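Side-chain contacts in putative oxidoreductase (Jannaschia sp., PDB 3C24), which is a putative oxidoreductase that probably uses a nicotinamide dinucleotide bound to its Rossmann-type domain, though its substrate is not known: residues A188-E191 against P192-E196; H180-T184 against E185-I189. All coordinates share one frame; numbering follows the deposited sequence.

Contact 1 of 2, residues A188-E191 against P192-E196; sequences AILE and PGLSE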
loop_
_atom_site.group_PDB
_atom_site.type_symbol
_atom_site.label_atom_id
_atom_site.label_comp_id
_atom_site.label_asym_id
_atom_site.label_seq_id
_atom_site.Cartn_x
_atom_site.Cartn_y
_atom_site.Cartn_z
ATOM N N ALA A 188 -17.712 -3.596 -12.859
ATOM C CA ALA A 188 -17.437 -2.189 -13.225
ATOM C C ALA A 188 -17.175 -1.342 -11.973
ATOM O O ALA A 188 -16.296 -0.497 -11.950
ATOM C CB ALA A 188 -18.568 -1.583 -14.055
ATOM N N ILE A 189 -17.922 -1.623 -10.915
ATOM C CA ILE A 189 -17.717 -0.940 -9.606
ATOM C C ILE A 189 -16.327 -1.207 -9.068
ATOM O O ILE A 189 -15.682 -0.347 -8.452
ATOM C CB ILE A 189 -18.838 -1.321 -8.579
ATOM C CG1 ILE A 189 -20.192 -0.757 -9.052
ATOM C CG2 ILE A 189 -18.488 -0.822 -7.143
ATOM C CD1 ILE A 189 -21.429 -1.273 -8.273
ATOM N N LEU A 190 -15.865 -2.429 -9.301
ATOM C CA LEU A 190 -14.513 -2.823 -8.869
ATOM C C LEU A 190 -13.478 -2.120 -9.753
ATOM O O LEU A 190 -12.491 -1.573 -9.261
ATOM C CB LEU A 190 -14.341 -4.327 -8.867
ATOM C CG LEU A 190 -15.123 -5.125 -7.825
ATOM C CD1 LEU A 190 -14.887 -6.640 -8.013
ATOM C CD2 LEU A 190 -14.746 -4.718 -6.401
ATOM N N GLU A 191 -13.705 -2.153 -11.059
ATOM C CA GLU A 191 -12.844 -1.479 -12.031
ATOM C C GLU A 191 -13.722 -1.025 -13.198
ATOM O O GLU A 191 -14.271 -1.850 -13.868
ATOM C CB GLU A 191 -11.706 -2.382 -12.482
ATOM C CG GLU A 191 -12.123 -3.613 -13.189
ATOM C CD GLU A 191 -12.140 -3.476 -14.717
ATOM O OE1 GLU A 191 -11.671 -2.466 -15.286
ATOM O OE2 GLU A 191 -12.627 -4.421 -15.325
ATOM N N PRO A 192 -13.773 0.278 -13.470
ATOM C CA PRO A 192 -12.859 1.299 -12.927
ATOM C C PRO A 192 -13.122 1.944 -11.556
ATOM O O PRO A 192 -12.312 2.735 -11.092
ATOM C CB PRO A 192 -12.924 2.380 -14.015
ATOM C CG PRO A 192 -14.381 2.269 -14.510
ATOM C CD PRO A 192 -14.645 0.820 -14.537
ATOM N N GLY A 193 -14.188 1.567 -10.877
ATOM C CA GLY A 193 -14.543 2.207 -9.623
ATOM C C GLY A 193 -13.541 2.156 -8.502
ATOM O O GLY A 193 -12.845 3.129 -8.184
ATOM N N LEU A 194 -13.391 0.973 -7.957
ATOM C CA LEU A 194 -12.513 0.828 -6.811
ATOM C C LEU A 194 -11.055 1.041 -7.219
ATOM O O LEU A 194 -10.303 1.758 -6.567
ATOM C CB LEU A 194 -12.774 -0.532 -6.141
ATOM C CG LEU A 194 -12.313 -0.806 -4.738
ATOM C CD1 LEU A 194 -13.045 0.134 -3.745
ATOM C CD2 LEU A 194 -12.542 -2.333 -4.487
ATOM N N SER A 195 -10.671 0.507 -8.379
ATOM C CA SER A 195 -9.276 0.525 -8.796
ATOM C C SER A 195 -8.806 1.896 -9.269
ATOM O O SER A 195 -7.700 2.379 -8.908
ATOM C CB SER A 195 -9.023 -0.508 -9.928
ATOM O OG SER A 195 -9.677 -0.196 -11.115
ATOM N N GLU A 196 -9.641 2.542 -10.051
ATOM C CA GLU A 196 -9.229 3.796 -10.678
ATOM C C GLU A 196 -9.824 5.063 -10.176
ATOM O O GLU A 196 -9.223 6.131 -10.322
ATOM C CB GLU A 196 -9.441 3.701 -12.162
ATOM C CG GLU A 196 -8.732 2.460 -12.686
ATOM C CD GLU A 196 -9.039 2.215 -14.129
ATOM O OE1 GLU A 196 -9.860 1.315 -14.407
ATOM O OE2 GLU A 196 -8.491 2.947 -14.971
#
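Gly193, Leu194 and Ser195 each give their backbone N-H to the carbonyl five residues earlier, a run of pi-type turns that widens helix 184-217 where it meets a cis-proline. Gly193 N to Ala188 O, at 3.1 Å, is the straightest of the three (169° at the hydrogen). Leu194 N comes closer to Ile189 O, 2.7 Å, but the bond is bent to 135° and the donor stands off the carbonyl plane; Ser195 N reaches Leu190 O at 2.9 Å. The widening fits the chemistry of Pro192, whose nitrogen lies 3.0 Å from Ala188 O. The helix kinks where this nitrogen, lacking a hydrogen, makes no bond to the turn before; the Glu191-Pro192 peptide bond is cis. Gly193 CA also presses on Ile189 O at 3.0 Å, a CA-H...O contact.

Glu191 turns its buried carboxylate outward from the turn, to other parts of the chain. Its CG sits between the backbone N and the carbonyl carbon (chi1 63°) and the chain then bends at chi2, taking the carboxylate away from Ser195 while CB stays in touch with that residue. OE2 accepts from the backbone N of Ala102, and OE1 lies near the acidic groups of Asp101 and Glu196. Pro192 packs on Ala279 and Ile283 of helix 273-284, whereas Leu194 meets Met228 of the second subunit. Leu190 and Leu194 run alongside each other, CD2 against CD2 at 3.8 Å. Ser195 OG lies 3.3 Å from Glu191 CB.

Contact 2 of 2, residues H180-T184 against E185-I189; sequences HRVTT and EQLAI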
loop_
_atom_site.group_PDB
_atom_site.type_symbol
_atom_site.label_atom_id
_atom_site.label_comp_id
_atom_site.label_asym_id
_atom_site.label_seq_id
_atom_site.Cartn_x
_atom_site.Cartn_y
_atom_site.Cartn_z
ATOM N N HIS A 180 -13.779 -15.124 -8.350
ATOM C CA HIS A 180 -14.995 -14.480 -7.839
ATOM C C HIS A 180 -15.952 -14.101 -8.967
ATOM O O HIS A 180 -15.617 -13.350 -9.850
ATOM C CB HIS A 180 -14.649 -13.206 -7.087
ATOM C CG HIS A 180 -13.699 -13.412 -5.947
ATOM N ND1 HIS A 180 -14.099 -13.962 -4.743
ATOM C CD2 HIS A 180 -12.392 -13.108 -5.817
ATOM C CE1 HIS A 180 -13.057 -14.008 -3.930
ATOM N NE2 HIS A 180 -12.017 -13.476 -4.546
ATOM N N ARG A 181 -17.146 -14.681 -8.921
ATOM C CA ARG A 181 -18.205 -14.377 -9.866
ATOM C C ARG A 181 -19.027 -13.197 -9.402
ATOM O O ARG A 181 -19.489 -13.143 -8.248
ATOM C CB ARG A 181 -19.159 -15.559 -10.101
ATOM C CG ARG A 181 -20.237 -15.261 -11.184
ATOM C CD ARG A 181 -21.027 -16.498 -11.539
ATOM N NE ARG A 181 -22.000 -16.204 -12.583
ATOM C CZ ARG A 181 -22.741 -17.133 -13.183
ATOM N NH1 ARG A 181 -22.577 -18.404 -12.886
ATOM N NH2 ARG A 181 -23.627 -16.782 -14.122
ATOM N N VAL A 182 -19.123 -12.222 -10.283
ATOM C CA VAL A 182 -19.931 -11.004 -10.060
ATOM C C VAL A 182 -20.794 -10.673 -11.280
ATOM O O VAL A 182 -20.688 -11.291 -12.343
ATOM C CB VAL A 182 -19.045 -9.788 -9.767
ATOM C CG1 VAL A 182 -18.261 -9.929 -8.440
ATOM C CG2 VAL A 182 -18.072 -9.508 -10.925
ATOM N N THR A 183 -21.631 -9.663 -11.129
ATOM C CA THR A 183 -22.392 -9.152 -12.270
ATOM C C THR A 183 -21.533 -8.175 -13.030
ATOM O O THR A 183 -20.511 -7.685 -12.522
ATOM C CB THR A 183 -23.674 -8.401 -11.855
ATOM O OG1 THR A 183 -23.339 -7.206 -11.138
ATOM C CG2 THR A 183 -24.566 -9.308 -10.986
ATOM N N THR A 184 -21.967 -7.842 -14.238
ATOM C CA THR A 184 -21.277 -6.861 -15.072
ATOM C C THR A 184 -21.123 -5.543 -14.313
ATOM O O THR A 184 -20.041 -4.960 -14.275
ATOM C CB THR A 184 -22.025 -6.596 -16.383
ATOM O OG1 THR A 184 -22.157 -7.834 -17.072
ATOM C CG2 THR A 184 -21.287 -5.574 -17.306
ATOM N N GLU A 185 -22.206 -5.082 -13.696
ATOM C CA GLU A 185 -22.149 -3.809 -12.959
ATOM C C GLU A 185 -21.228 -3.845 -11.733
ATOM O O GLU A 185 -20.476 -2.900 -11.449
ATOM C CB GLU A 185 -23.546 -3.351 -12.573
ATOM C CG GLU A 185 -23.518 -2.002 -11.874
ATOM C CD GLU A 185 -24.906 -1.403 -11.711
ATOM O OE1 GLU A 185 -25.595 -1.752 -10.721
ATOM O OE2 GLU A 185 -25.287 -0.588 -12.591
ATOM N N GLN A 186 -21.285 -4.965 -11.018
ATOM C CA GLN A 186 -20.409 -5.165 -9.881
ATOM C C GLN A 186 -18.943 -5.144 -10.321
ATOM O O GLN A 186 -18.086 -4.513 -9.666
ATOM C CB GLN A 186 -20.745 -6.455 -9.145
ATOM C CG GLN A 186 -22.030 -6.366 -8.308
ATOM C CD GLN A 186 -22.428 -7.686 -7.724
ATOM O OE1 GLN A 186 -22.150 -8.727 -8.310
ATOM N NE2 GLN A 186 -23.111 -7.660 -6.566
ATOM N N LEU A 187 -18.629 -5.777 -11.466
ATOM C CA LEU A 187 -17.243 -5.797 -11.934
ATOM C C LEU A 187 -16.796 -4.383 -12.274
ATOM O O LEU A 187 -15.675 -3.983 -11.955
ATOM C CB LEU A 187 -17.075 -6.674 -13.158
ATOM C CG LEU A 187 -15.750 -7.438 -13.223
ATOM C CD1 LEU A 187 -15.835 -8.427 -14.373
ATOM C CD2 LEU A 187 -14.513 -6.592 -13.347
ATOM N N ALA A 188 -17.712 -3.596 -12.859
ATOM C CA ALA A 188 -17.437 -2.189 -13.225
ATOM C C ALA A 188 -17.175 -1.342 -11.973
ATOM O O ALA A 188 -16.296 -0.497 -11.950
ATOM C CB ALA A 188 -18.568 -1.583 -14.055
ATOM N N ILE A 189 -17.922 -1.623 -10.915
ATOM C CA ILE A 189 -17.717 -0.940 -9.606
ATOM C C ILE A 189 -16.327 -1.207 -9.068
ATOM O O ILE A 189 -15.682 -0.347 -8.452
ATOM C CB ILE A 189 -18.838 -1.321 -8.579
ATOM C CG1 ILE A 189 -20.192 -0.757 -9.052
ATOM C CG2 ILE A 189 -18.488 -0.822 -7.143
ATOM C CD1 ILE A 189 -21.429 -1.273 -8.273
#
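The flat side-chain amide of Gln186 has Thr183 OG1 lying obliquely over one face, while Val182 CB comes in at the OE1 end from the other side of the plane; the group completes a capping box at the start of helix 184-217. Gln186 OE1 accepts the backbone N-H of Thr183 at 3.0 Å in a nearly straight bond (169° at the hydrogen), the donor tilted 17° from the amide's carbonyl plane. Val182 CB approaches Gln186 OE1 to 3.6 Å. At the other end of the amide, NE2 donates to the backbone O of Tyr217 in the second subunit; the group is thus held at both ends, which should restrict its rotation.

Thr183 is the N-cap. With OG1 set between its own backbone N and carbonyl carbon (chi1 66°), the hydroxyl oxygen turns to the helix and accepts Gln186 N at 3.0 Å, closing the reciprocal half of the box. The helix-type bonds then begin, Leu187 N to Thr183 O and Ala188 N to Thr184 O. Replacing Gln186 by alanine removes both polar atoms of the amide, and the Thr183 N-H and Tyr217 O of the second subunit would probably be left without these mates, weakening both the cap and the subunit contact.

This turn joins strand 176-181, at the edge of the mixed sheet within this chain, to the long helix. Leu187 faces back to that sheet, touching Val151 of strand 148-156 and Ile120 and His122 of strand 117-123. The Val182 and Leu187 side chains cross at about a right angle, and the apolar touch is made by one methyl: Val182 CG2 on Leu187 CB at 3.7 Å.

Overall arrangement
Contact 2 covers the entry from strand 176-181 into helix 184-217, and contact 1 lies farther along that helix; their centres are about 10 Å apart and they have Ala188 and Ile189 in common. Contact 2 starts the helix with a cap at the edge of the sheet; contact 1 widens and kinks it about two turns later. Helix 273-284 runs past both, with Val276 against the shared Ala188. Both also meet the second subunit, whose Tyr217 packs on Ile189 close to the amide of Gln186. Through Ala102, just beyond strand 96-99, contact 1 ties the helix to the domain that probably binds the dinucleotide.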